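Local coordinates for polyhedrin (PDB 5A9C), which builds the crystalline polyhedra of an insect cypovirus, occlusion bodies that probably shelter virus particles outside the host, at residues M37-V42 and A195-I200; V84-N89 and A95-T100; D190-A195 and I206-D211. One frame throughout, in Å; residues are numbered along the deposited sequence.

Contact 1 of 3, residues M37-V42 and A195-I200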
ATOM      1  N   MET A  37      -9.770 -16.727  -2.845  1.00 18.38           N
ATOM      2  CA  MET A  37      -9.083 -15.981  -1.807  1.00 17.69           C
ATOM      3  C   MET A  37      -8.056 -16.855  -1.101  1.00 17.96           C
ATOM      4  O   MET A  37      -8.249 -18.062  -0.942  1.00 22.39           O
ATOM      5  CB  MET A  37     -10.085 -15.419  -0.795  1.00 19.96           C
ATOM      6  CG  MET A  37     -11.050 -14.405  -1.384  1.00 18.54           C
ATOM      7  SD  MET A  37     -10.223 -12.927  -2.006  1.00 21.94           S
ATOM      8  CE  MET A  37      -9.666 -12.198  -0.470  1.00 25.01           C
ATOM      9  N   MET A  38      -6.952 -16.235  -0.700  1.00 23.87           N
ATOM     10  CA  MET A  38      -5.985 -16.872   0.179  1.00 16.87           C
ATOM     11  C   MET A  38      -6.040 -16.164   1.524  1.00 18.20           C
ATOM     12  O   MET A  38      -6.587 -15.065   1.632  1.00 17.30           O
ATOM     13  CB  MET A  38      -4.576 -16.796  -0.414  1.00 18.06           C
ATOM     14  CG  MET A  38      -4.343 -17.741  -1.584  1.00 16.87           C
ATOM     15  SD  MET A  38      -2.816 -17.379  -2.474  1.00 21.80           S
ATOM     16  CE  MET A  38      -3.268 -15.833  -3.257  1.00 26.13           C
ATOM     17  N   ARG A  39      -5.492 -16.792   2.555  1.00 17.73           N
ATOM     18  CA  ARG A  39      -5.534 -16.194   3.878  1.00 16.76           C
ATOM     19  C   ARG A  39      -4.241 -16.434   4.628  1.00 13.94           C
ATOM     20  O   ARG A  39      -3.851 -17.577   4.872  1.00 16.43           O
ATOM     21  CB  ARG A  39      -6.721 -16.731   4.680  1.00 18.77           C
ATOM     22  CG  ARG A  39      -7.027 -15.923   5.933  1.00 17.73           C
ATOM     23  CD  ARG A  39      -8.377 -16.310   6.504  1.00 19.55           C
ATOM     24  NE  ARG A  39      -8.814 -15.395   7.552  1.00 18.56           N
ATOM     25  CZ  ARG A  39     -10.054 -15.352   8.028  1.00 22.69           C
ATOM     26  NH1 ARG A  39     -10.981 -16.169   7.541  1.00 22.03           N
ATOM     27  NH2 ARG A  39     -10.372 -14.489   8.983  1.00 22.99           N
ATOM     28  N   VAL A  40      -3.574 -15.344   4.984  1.00 15.81           N
ATOM     29  CA  VAL A  40      -2.353 -15.421   5.770  1.00 17.08           C
ATOM     30  C   VAL A  40      -2.567 -14.662   7.064  1.00 17.92           C
ATOM     31  O   VAL A  40      -3.064 -13.535   7.058  1.00 18.46           O
ATOM     32  CB  VAL A  40      -1.150 -14.832   5.010  1.00 12.13           C
ATOM     33  CG1 VAL A  40       0.067 -14.744   5.922  1.00 18.58           C
ATOM     34  CG2 VAL A  40      -0.834 -15.680   3.794  1.00 13.43           C
ATOM     35  N   VAL A  41      -2.217 -15.293   8.178  1.00 15.79           N
ATOM     36  CA  VAL A  41      -2.370 -14.658   9.473  1.00 15.52           C
ATOM     37  C   VAL A  41      -1.068 -14.706  10.253  1.00 11.99           C
ATOM     38  O   VAL A  41      -0.422 -15.753  10.346  1.00 16.39           O
ATOM     39  CB  VAL A  41      -3.479 -15.323  10.304  1.00 18.17           C
ATOM     40  CG1 VAL A  41      -3.688 -14.561  11.607  1.00 15.27           C
ATOM     41  CG2 VAL A  41      -4.778 -15.393   9.500  1.00 13.69           C
ATOM     42  N   VAL A  42      -0.687 -13.561  10.806  1.00 14.70           N
ATOM     43  CA  VAL A  42       0.470 -13.476  11.679  1.00 15.60           C
ATOM     44  C   VAL A  42      -0.021 -13.303  13.113  1.00 17.06           C
ATOM     45  O   VAL A  42      -0.586 -12.265  13.464  1.00 19.22           O
ATOM     46  CB  VAL A  42       1.381 -12.295  11.296  1.00 15.21           C
ATOM     47  CG1 VAL A  42       2.607 -12.249  12.204  1.00 20.84           C
ATOM     48  CG2 VAL A  42       1.797 -12.396   9.834  1.00 15.92           C
ATOM     49  N   ALA A 195     -12.320 -19.910  11.649  1.00 18.92           N
ATOM     50  CA  ALA A 195     -11.866 -19.233  10.437  1.00 21.38           C
ATOM     51  C   ALA A 195     -11.241 -20.204   9.435  1.00 14.06           C
ATOM     52  O   ALA A 195     -10.866 -19.811   8.326  1.00 17.66           O
ATOM     53  CB  ALA A 195     -10.878 -18.122  10.784  1.00 21.20           C
ATOM     54  N   HIS A 196     -11.138 -21.468   9.829  1.00 13.64           N
ATOM     55  CA  HIS A 196     -10.554 -22.514   8.988  1.00 16.93           C
ATOM     56  C   HIS A 196      -9.136 -22.161   8.556  1.00 15.38           C
ATOM     57  O   HIS A 196      -8.824 -22.148   7.362  1.00 17.18           O
ATOM     58  CB  HIS A 196     -11.432 -22.777   7.760  1.00 12.64           C
ATOM     59  CG  HIS A 196     -12.889 -22.533   8.000  1.00 20.55           C
ATOM     60  ND1 HIS A 196     -13.639 -23.296   8.869  1.00 16.09           N
ATOM     61  CD2 HIS A 196     -13.734 -21.606   7.491  1.00 15.01           C
ATOM     62  CE1 HIS A 196     -14.882 -22.851   8.885  1.00 23.14           C
ATOM     63  NE2 HIS A 196     -14.965 -21.823   8.058  1.00 17.74           N
ATOM     64  N   ILE A 197      -8.279 -21.867   9.530  1.00 18.92           N
ATOM     65  CA  ILE A 197      -6.886 -21.529   9.248  1.00 21.50           C
ATOM     66  C   ILE A 197      -5.943 -22.284  10.180  1.00 15.90           C
ATOM     67  O   ILE A 197      -6.295 -22.591  11.315  1.00 17.83           O
ATOM     68  CB  ILE A 197      -6.620 -20.018   9.392  1.00 15.63           C
ATOM     69  CG1 ILE A 197      -7.071 -19.531  10.769  1.00 16.55           C
ATOM     70  CG2 ILE A 197      -7.302 -19.239   8.264  1.00 17.36           C
ATOM     71  CD1 ILE A 197      -6.787 -18.066  11.026  1.00 19.48           C
ATOM     72  N   ALA A 198      -4.744 -22.580   9.698  1.00 17.53           N
ATOM     73  CA  ALA A 198      -3.769 -23.301  10.502  1.00 20.07           C
ATOM     74  C   ALA A 198      -3.363 -22.500  11.731  1.00 21.29           C
ATOM     75  O   ALA A 198      -3.209 -21.280  11.665  1.00 18.65           O
ATOM     76  CB  ALA A 198      -2.542 -23.640   9.672  1.00 16.35           C
ATOM     77  N   TYR A 199      -3.204 -23.195  12.853  1.00 19.53           N
ATOM     78  CA  TYR A 199      -2.632 -22.598  14.054  1.00 17.39           C
ATOM     79  C   TYR A 199      -1.887 -23.661  14.852  1.00 20.33           C
ATOM     80  O   TYR A 199      -2.281 -24.824  14.870  1.00 20.56           O
ATOM     81  CB  TYR A 199      -3.704 -21.922  14.919  1.00 21.05           C
ATOM     82  CG  TYR A 199      -3.150 -21.353  16.208  1.00 15.61           C
ATOM     83  CD1 TYR A 199      -2.351 -20.214  16.202  1.00 18.27           C
ATOM     84  CD2 TYR A 199      -3.411 -21.964  17.430  1.00 18.12           C
ATOM     85  CE1 TYR A 199      -1.834 -19.698  17.385  1.00 13.74           C
ATOM     86  CE2 TYR A 199      -2.898 -21.455  18.608  1.00 22.31           C
ATOM     87  CZ  TYR A 199      -2.111 -20.327  18.582  1.00 16.19           C
ATOM     88  OH  TYR A 199      -1.601 -19.829  19.765  1.00 22.77           O
ATOM     89  N   ILE A 200      -0.801 -23.251  15.498  1.00 13.39           N
ATOM     90  CA  ILE A 200      -0.001 -24.151  16.321  1.00 22.17           C
ATOM     91  C   ILE A 200      -0.088 -23.679  17.763  1.00 13.62           C
ATOM     92  O   ILE A 200       0.332 -22.564  18.077  1.00 20.01           O
ATOM     93  CB  ILE A 200       1.476 -24.133  15.886  1.00 27.43           C
ATOM     94  CG1 ILE A 200       1.584 -24.320  14.373  1.00 18.19           C
ATOM     95  CG2 ILE A 200       2.281 -25.196  16.642  1.00 14.47           C
ATOM     96  CD1 ILE A 200       2.994 -24.179  13.844  1.00 22.47           C
TER
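Arg39, on strand 38-45, and Ile197, just beyond helix 185-195, bring the two backbones nearest at 7.7 Å from CA to CA; no hydrogen bond crosses the gap, and the contacts are made chiefly by side chains. Both point their CB atoms across it. The extended aliphatic part of Arg39, its CG anti to the backbone N (chi1 -166°), passes obliquely over the isoleucine, with Arg39 CD 3.6 Å from Ile197 CG2. Ala195 CB lies over one face of the guanidinium, 3.6 Å above its plane and displaced toward the rim. At the other end of the isoleucine, CG1 stands between the backbone N and the carbonyl carbon (chi1 54°), which sends Ile197 CD1 across Val41 at about a right angle, 3.7 Å from Val41 CG2. His196, with positive phi, ends the helix in a Schellman motif and turns the chain toward Ile197. Trp110 of the second subunit packs on both Arg39 and Ile197. The charge is met from the neighbouring strand, where Asp55 forms a salt bridge with Arg39 NH2. The arginine therefore divides its chemistry: methylene groups and one guanidinium face serve apolar packing, while the buried setting would tend to strengthen its pairing with Asp55.

Contact 2 of 3, residues V84-N89 and A95-T100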
ATOM      1  N   VAL A  84       3.085 -17.757  11.978  1.00 15.71           N
ATOM      2  CA  VAL A  84       2.650 -17.325  10.662  1.00 19.54           C
ATOM      3  C   VAL A  84       1.869 -18.452  10.000  1.00 15.49           C
ATOM      4  O   VAL A  84       2.400 -19.541   9.775  1.00 16.25           O
ATOM      5  CB  VAL A  84       3.830 -16.887   9.771  1.00 17.47           C
ATOM      6  CG1 VAL A  84       3.314 -16.360   8.439  1.00 13.98           C
ATOM      7  CG2 VAL A  84       4.650 -15.816  10.470  1.00 17.60           C
ATOM      8  N   SER A  85       0.601 -18.182   9.712  1.00 17.56           N
ATOM      9  CA  SER A  85      -0.306 -19.176   9.158  1.00 18.21           C
ATOM     10  C   SER A  85      -0.572 -18.896   7.682  1.00 13.42           C
ATOM     11  O   SER A  85      -1.101 -17.843   7.334  1.00 18.43           O
ATOM     12  CB  SER A  85      -1.621 -19.163   9.939  1.00 18.72           C
ATOM     13  OG  SER A  85      -2.567 -20.063   9.386  1.00 16.68           O
ATOM     14  N   PHE A  86      -0.196 -19.840   6.819  1.00 13.26           N
ATOM     15  CA  PHE A  86      -0.402 -19.714   5.375  1.00 16.53           C
ATOM     16  C   PHE A  86      -1.560 -20.607   4.939  1.00 15.63           C
ATOM     17  O   PHE A  86      -1.550 -21.805   5.208  1.00 15.91           O
ATOM     18  CB  PHE A  86       0.848 -20.167   4.611  1.00 13.58           C
ATOM     19  CG  PHE A  86       2.052 -19.285   4.798  1.00 15.28           C
ATOM     20  CD1 PHE A  86       2.922 -19.488   5.858  1.00 16.88           C
ATOM     21  CD2 PHE A  86       2.341 -18.284   3.883  1.00 17.83           C
ATOM     22  CE1 PHE A  86       4.043 -18.687   6.020  1.00 17.74           C
ATOM     23  CE2 PHE A  86       3.460 -17.482   4.034  1.00 14.88           C
ATOM     24  CZ  PHE A  86       4.314 -17.684   5.105  1.00 15.44           C
ATOM     25  N   ASN A  87      -2.547 -20.044   4.249  1.00 15.64           N
ATOM     26  CA  ASN A  87      -3.704 -20.838   3.845  1.00 21.88           C
ATOM     27  C   ASN A  87      -4.203 -20.526   2.437  1.00 16.06           C
ATOM     28  O   ASN A  87      -4.348 -19.361   2.060  1.00 15.08           O
ATOM     29  CB  ASN A  87      -4.846 -20.678   4.856  1.00 16.89           C
ATOM     30  CG  ASN A  87      -4.386 -20.865   6.293  1.00 14.13           C
ATOM     31  OD1 ASN A  87      -4.463 -21.962   6.848  1.00 17.28           O
ATOM     32  ND2 ASN A  87      -3.898 -19.792   6.898  1.00 11.88           N
ATOM     33  N   GLY A  88      -4.463 -21.581   1.670  1.00 22.82           N
ATOM     34  CA  GLY A  88      -4.991 -21.447   0.324  1.00 12.49           C
ATOM     35  C   GLY A  88      -4.098 -22.065  -0.735  1.00 14.31           C
ATOM     36  O   GLY A  88      -3.184 -22.837  -0.432  1.00 18.20           O
ATOM     37  N   ASN A  89      -4.369 -21.714  -1.987  1.00 17.14           N
ATOM     38  CA  ASN A  89      -3.603 -22.210  -3.121  1.00 15.48           C
ATOM     39  C   ASN A  89      -2.274 -21.474  -3.254  1.00 17.61           C
ATOM     40  O   ASN A  89      -1.987 -20.848  -4.277  1.00 20.99           O
ATOM     41  CB  ASN A  89      -4.422 -22.065  -4.405  1.00 25.48           C
ATOM     42  CG  ASN A  89      -3.739 -22.679  -5.607  1.00 25.57           C
ATOM     43  OD1 ASN A  89      -2.930 -23.595  -5.477  1.00 21.09           O
ATOM     44  ND2 ASN A  89      -4.067 -22.178  -6.793  1.00 29.58           N
ATOM     45  N   ALA A  95       6.780 -19.389  -0.848  1.00 20.78           N
ATOM     46  CA  ALA A  95       6.285 -18.852   0.414  1.00 13.30           C
ATOM     47  C   ALA A  95       7.445 -18.686   1.391  1.00 23.99           C
ATOM     48  O   ALA A  95       8.287 -19.578   1.520  1.00 19.58           O
ATOM     49  CB  ALA A  95       5.214 -19.761   1.001  1.00 17.85           C
ATOM     50  N   ARG A  96       7.492 -17.553   2.084  1.00 18.70           N
ATOM     51  CA  ARG A  96       8.633 -17.275   2.952  1.00 15.76           C
ATOM     52  C   ARG A  96       8.359 -16.240   4.039  1.00 16.69           C
ATOM     53  O   ARG A  96       7.418 -15.449   3.952  1.00 19.57           O
ATOM     54  CB  ARG A  96       9.825 -16.814   2.112  1.00 15.39           C
ATOM     55  CG  ARG A  96       9.623 -15.449   1.484  1.00 21.98           C
ATOM     56  CD  ARG A  96      10.665 -15.163   0.421  1.00 20.52           C
ATOM     57  NE  ARG A  96      10.464 -15.973  -0.773  1.00 20.08           N
ATOM     58  CZ  ARG A  96      11.158 -15.826  -1.897  1.00 21.04           C
ATOM     59  NH1 ARG A  96      12.100 -14.897  -1.978  1.00 22.86           N
ATOM     60  NH2 ARG A  96      10.908 -16.605  -2.941  1.00 22.03           N
ATOM     61  N   VAL A  97       9.210 -16.260   5.059  1.00 13.54           N
ATOM     62  CA  VAL A  97       9.142 -15.333   6.173  1.00 22.08           C
ATOM     63  C   VAL A  97      10.569 -15.015   6.588  1.00 17.86           C
ATOM     64  O   VAL A  97      11.465 -15.847   6.442  1.00 17.95           O
ATOM     65  CB  VAL A  97       8.417 -15.965   7.394  1.00 22.41           C
ATOM     66  CG1 VAL A  97       8.376 -14.990   8.568  1.00 15.04           C
ATOM     67  CG2 VAL A  97       7.012 -16.407   7.024  1.00 15.54           C
ATOM     68  N   GLU A  98      10.794 -13.811   7.088  1.00 15.04           N
ATOM     69  CA  GLU A  98      12.055 -13.529   7.756  1.00 15.91           C
ATOM     70  C   GLU A  98      11.882 -12.441   8.803  1.00 18.47           C
ATOM     71  O   GLU A  98      11.025 -11.567   8.673  1.00 18.23           O
ATOM     72  CB  GLU A  98      13.167 -13.187   6.756  1.00 22.29           C
ATOM     73  CG  GLU A  98      13.141 -11.776   6.204  1.00 20.23           C
ATOM     74  CD  GLU A  98      14.271 -11.525   5.219  1.00 15.74           C
ATOM     75  OE1 GLU A  98      15.002 -12.483   4.899  1.00 21.06           O
ATOM     76  OE2 GLU A  98      14.428 -10.372   4.767  1.00 20.11           O
ATOM     77  N   ALA A  99      12.676 -12.532   9.863  1.00 18.69           N
ATOM     78  CA  ALA A  99      12.703 -11.509  10.895  1.00 18.70           C
ATOM     79  C   ALA A  99      13.859 -10.563  10.602  1.00 18.24           C
ATOM     80  O   ALA A  99      15.023 -10.943  10.698  1.00 23.65           O
ATOM     81  CB  ALA A  99      12.864 -12.135  12.264  1.00 19.02           C
ATOM     82  N   THR A 100      13.526  -9.337  10.226  1.00 21.57           N
ATOM     83  CA  THR A 100      14.530  -8.336   9.894  1.00 19.58           C
ATOM     84  C   THR A 100      14.775  -7.447  11.109  1.00 19.37           C
ATOM     85  O   THR A 100      14.164  -7.645  12.164  1.00 21.67           O
ATOM     86  CB  THR A 100      14.082  -7.492   8.683  1.00 22.23           C
ATOM     87  OG1 THR A 100      12.667  -7.277   8.749  1.00 22.94           O
ATOM     88  CG2 THR A 100      14.399  -8.222   7.379  1.00 20.22           C
TER
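Phe86 and Val97 form the tight part of this contact. Val97 CG2 meets the ring at its edge, in the ring plane, 3.5 Å from Phe86 CZ; the ring face is not what the methyl touches. Phe86 CG stands anti to its own carbonyl carbon (chi1 -67°), which carries the ring along the gap until CZ arrives at the valine. The same methyl is also approached by Val84, the two valines reaching tip to tip with Val84 CG1 4.0 Å from Val97 CG2. One branch of Val97 thus sits against two residues of strand 81-87.

Toward Ala95 and Arg96 the fit is looser. Phe86 CE2 is 4.2 Å from Ala95 CB, and Phe86 CZ comes to 4.0 Å from Arg96 O, again at the ring edge. The side chain of Arg96 sets out away from the contact to a partly exposed position, where its NE bonds to Arg94 O and it makes a cation-pi contact with Trp116. Val40, Val148 and Ala150 add further apolar packing to Phe86.

The axes of the short strands pass 9.6 Å apart with their directions 165° from one another, and no hydrogen bond joins them. Spacing of that size, filled by inward-pointing apolar groups, is what two facing sheets give, and the strands do belong to different antiparallel sheets, one six-stranded and one three-stranded, consistent with a beta sandwich.

Contact 3 of 3, residues D190-A195 and I206-D211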
ATOM      1  N   ASP A 190      -9.947 -20.885  19.123  1.00 18.52           N
ATOM      2  CA  ASP A 190     -11.306 -21.026  18.609  1.00 27.85           C
ATOM      3  C   ASP A 190     -11.518 -20.126  17.397  1.00 21.66           C
ATOM      4  O   ASP A 190     -12.272 -20.462  16.487  1.00 20.08           O
ATOM      5  CB  ASP A 190     -12.351 -20.749  19.693  1.00 24.03           C
ATOM      6  CG  ASP A 190     -13.696 -21.384  19.378  1.00 21.72           C
ATOM      7  OD1 ASP A 190     -13.789 -22.629  19.418  1.00 23.33           O
ATOM      8  OD2 ASP A 190     -14.653 -20.645  19.072  1.00 26.87           O
ATOM      9  N   TYR A 191     -10.838 -18.987  17.385  1.00 17.41           N
ATOM     10  CA  TYR A 191     -10.859 -18.104  16.227  1.00 18.76           C
ATOM     11  C   TYR A 191     -10.318 -18.836  15.001  1.00 20.09           C
ATOM     12  O   TYR A 191     -10.921 -18.800  13.929  1.00 16.32           O
ATOM     13  CB  TYR A 191     -10.031 -16.846  16.499  1.00 20.76           C
ATOM     14  CG  TYR A 191      -9.988 -15.884  15.338  1.00 24.31           C
ATOM     15  CD1 TYR A 191     -10.941 -14.882  15.205  1.00 33.57           C
ATOM     16  CD2 TYR A 191      -8.994 -15.974  14.371  1.00 26.07           C
ATOM     17  CE1 TYR A 191     -10.907 -14.000  14.144  1.00 28.95           C
ATOM     18  CE2 TYR A 191      -8.953 -15.096  13.305  1.00 20.22           C
ATOM     19  CZ  TYR A 191      -9.911 -14.111  13.198  1.00 29.70           C
ATOM     20  OH  TYR A 191      -9.875 -13.233  12.139  1.00 33.72           O
ATOM     21  N   ALA A 192      -9.180 -19.504  15.172  1.00 15.26           N
ATOM     22  CA  ALA A 192      -8.531 -20.224  14.082  1.00 22.58           C
ATOM     23  C   ALA A 192      -9.379 -21.387  13.576  1.00 16.21           C
ATOM     24  O   ALA A 192      -9.482 -21.609  12.372  1.00 19.93           O
ATOM     25  CB  ALA A 192      -7.152 -20.716  14.512  1.00 12.22           C
ATOM     26  N   LYS A 193      -9.985 -22.134  14.495  1.00 15.66           N
ATOM     27  CA  LYS A 193     -10.862 -23.234  14.102  1.00 16.77           C
ATOM     28  C   LYS A 193     -12.048 -22.742  13.274  1.00 18.41           C
ATOM     29  O   LYS A 193     -12.386 -23.329  12.247  1.00 21.35           O
ATOM     30  CB  LYS A 193     -11.371 -23.995  15.329  1.00 18.02           C
ATOM     31  CG  LYS A 193     -10.311 -24.814  16.055  1.00 21.59           C
ATOM     32  CD  LYS A 193     -10.926 -25.555  17.236  1.00 16.15           C
ATOM     33  CE  LYS A 193      -9.872 -26.008  18.239  1.00 26.54           C
ATOM     34  NZ  LYS A 193      -9.000 -27.083  17.701  1.00 29.09           N
ATOM     35  N   MET A 194     -12.684 -21.666  13.724  1.00 18.00           N
ATOM     36  CA  MET A 194     -13.874 -21.166  13.041  1.00 24.75           C
ATOM     37  C   MET A 194     -13.543 -20.425  11.747  1.00 20.29           C
ATOM     38  O   MET A 194     -14.379 -20.332  10.855  1.00 17.83           O
ATOM     39  CB  MET A 194     -14.709 -20.285  13.974  1.00 22.75           C
ATOM     40  CG  MET A 194     -15.360 -21.041  15.133  1.00 22.35           C
ATOM     41  SD  MET A 194     -16.448 -22.395  14.617  1.00 22.06           S
ATOM     42  CE  MET A 194     -15.352 -23.807  14.766  1.00 15.96           C
ATOM     43  N   ALA A 195     -12.320 -19.910  11.649  1.00 18.92           N
ATOM     44  CA  ALA A 195     -11.866 -19.233  10.437  1.00 21.38           C
ATOM     45  C   ALA A 195     -11.241 -20.204   9.435  1.00 14.06           C
ATOM     46  O   ALA A 195     -10.866 -19.811   8.326  1.00 17.66           O
ATOM     47  CB  ALA A 195     -10.878 -18.122  10.784  1.00 21.20           C
ATOM     48  N   ILE A 206      -0.739 -28.913  16.116  1.00 21.38           N
ATOM     49  CA  ILE A 206      -1.565 -28.301  15.087  1.00 17.19           C
ATOM     50  C   ILE A 206      -3.028 -28.483  15.474  1.00 17.81           C
ATOM     51  O   ILE A 206      -3.562 -29.592  15.413  1.00 23.23           O
ATOM     52  CB  ILE A 206      -1.292 -28.926  13.709  1.00 23.99           C
ATOM     53  CG1 ILE A 206       0.182 -28.741  13.333  1.00 24.48           C
ATOM     54  CG2 ILE A 206      -2.208 -28.317  12.656  1.00 24.28           C
ATOM     55  CD1 ILE A 206       0.586 -29.456  12.068  1.00 44.40           C
ATOM     56  N   VAL A 207      -3.668 -27.391  15.878  1.00 20.12           N
ATOM     57  CA  VAL A 207      -5.003 -27.458  16.464  1.00 14.73           C
ATOM     58  C   VAL A 207      -6.085 -26.825  15.592  1.00 20.53           C
ATOM     59  O   VAL A 207      -7.255 -26.790  15.973  1.00 22.75           O
ATOM     60  CB  VAL A 207      -5.031 -26.813  17.862  1.00 24.27           C
ATOM     61  CG1 VAL A 207      -4.159 -27.611  18.825  1.00 27.08           C
ATOM     62  CG2 VAL A 207      -4.565 -25.367  17.789  1.00 24.05           C
ATOM     63  N   ALA A 208      -5.690 -26.324  14.427  1.00 20.93           N
ATOM     64  CA  ALA A 208      -6.643 -25.792  13.463  1.00 18.49           C
ATOM     65  C   ALA A 208      -6.133 -26.006  12.044  1.00 23.45           C
ATOM     66  O   ALA A 208      -4.926 -26.071  11.810  1.00 19.28           O
ATOM     67  CB  ALA A 208      -6.911 -24.312  13.725  1.00 18.14           C
ATOM     68  N   SER A 209      -7.058 -26.123  11.099  1.00 20.08           N
ATOM     69  CA  SER A 209      -6.695 -26.417   9.721  1.00 23.00           C
ATOM     70  C   SER A 209      -7.754 -25.886   8.767  1.00 19.82           C
ATOM     71  O   SER A 209      -8.900 -25.677   9.157  1.00 19.60           O
ATOM     72  CB  SER A 209      -6.535 -27.928   9.532  1.00 20.70           C
ATOM     73  OG  SER A 209      -6.275 -28.256   8.179  1.00 21.68           O
ATOM     74  N   SER A 210      -7.360 -25.670   7.516  1.00 20.46           N
ATOM     75  CA  SER A 210      -8.295 -25.236   6.485  1.00 24.21           C
ATOM     76  C   SER A 210      -9.035 -26.421   5.877  1.00 15.74           C
ATOM     77  O   SER A 210     -10.090 -26.253   5.271  1.00 14.01           O
ATOM     78  CB  SER A 210      -7.558 -24.471   5.386  1.00 16.72           C
ATOM     79  OG  SER A 210      -6.931 -23.318   5.914  1.00 20.36           O
ATOM     80  N   ASP A 211      -8.470 -27.615   6.037  1.00 19.28           N
ATOM     81  CA  ASP A 211      -9.036 -28.830   5.452  1.00 17.67           C
ATOM     82  C   ASP A 211     -10.387 -29.207   6.053  1.00 16.03           C
ATOM     83  O   ASP A 211     -10.520 -29.359   7.270  1.00 20.04           O
ATOM     84  CB  ASP A 211      -8.066 -30.002   5.622  1.00 20.96           C
ATOM     85  CG  ASP A 211      -6.834 -29.875   4.753  1.00 29.06           C
ATOM     86  OD1 ASP A 211      -6.559 -28.761   4.260  1.00 21.41           O
ATOM     87  OD2 ASP A 211      -6.135 -30.896   4.568  1.00 29.65           O
TER
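Ser210 OG, two residues on from Ala208 and just past the end of helix 185-195, is a polar atom gripped by several groups: it is hydrogen-bonded to His196 O and Ser133 OG, with a weak third bond to Asn87 OD1. These bonds tie the segment 206-211 to the helix end and to the main sheet.

The apolar centre of the contact is compact. Ala192 CB and Ala208 CB meet at 3.7 Å, and Ala208 CB also lies 3.8 Å from Lys193 N, so small side chains let the backbones close to 5.0 Å between Lys193 CA and Ala208 CA.

On the solvent side, Lys193 runs past the strand and bends at its last torsion (chi4 -69°), bringing the ammonium back to the main chain. Lys193 NZ is placed only 2.5 Å from Val207 O; a hydrogen bond is plausible, but so short a length is doubtful. Farther along, Asp211 N donates to Ser209 OG at 3.1 Å, an ST turn that follows the strand.

The helix axis lies 7.6 Å from that of strand 206-208, at 62° to it. Strands 199-200 and 206-208 form a short, weakly bonded antiparallel hairpin that folds back against the last turns of the helix preceding it.

Contacts 1 and 2 are buried, their centres about 5 Å from the centre of the chain, whereas the centre of contact 3 lies about 12 Å from it and that contact is partly exposed. Neighbouring strands 38-45 and 81-87 of the main sheet supply one side of contacts 1 and 2, and Ser85 N near Val41 O, 2.7 Å, fits a backbone bond between them. Contact 2 is almost wholly apolar, without a hydrogen bond across it; contact 1 adds a charge answered by Asp55; contact 3 places an exposed lysine at its edge. Contacts 1 and 3 share Ala195 and the helix end. All three touch the second subunit, Trp110 of which packs against residues of each.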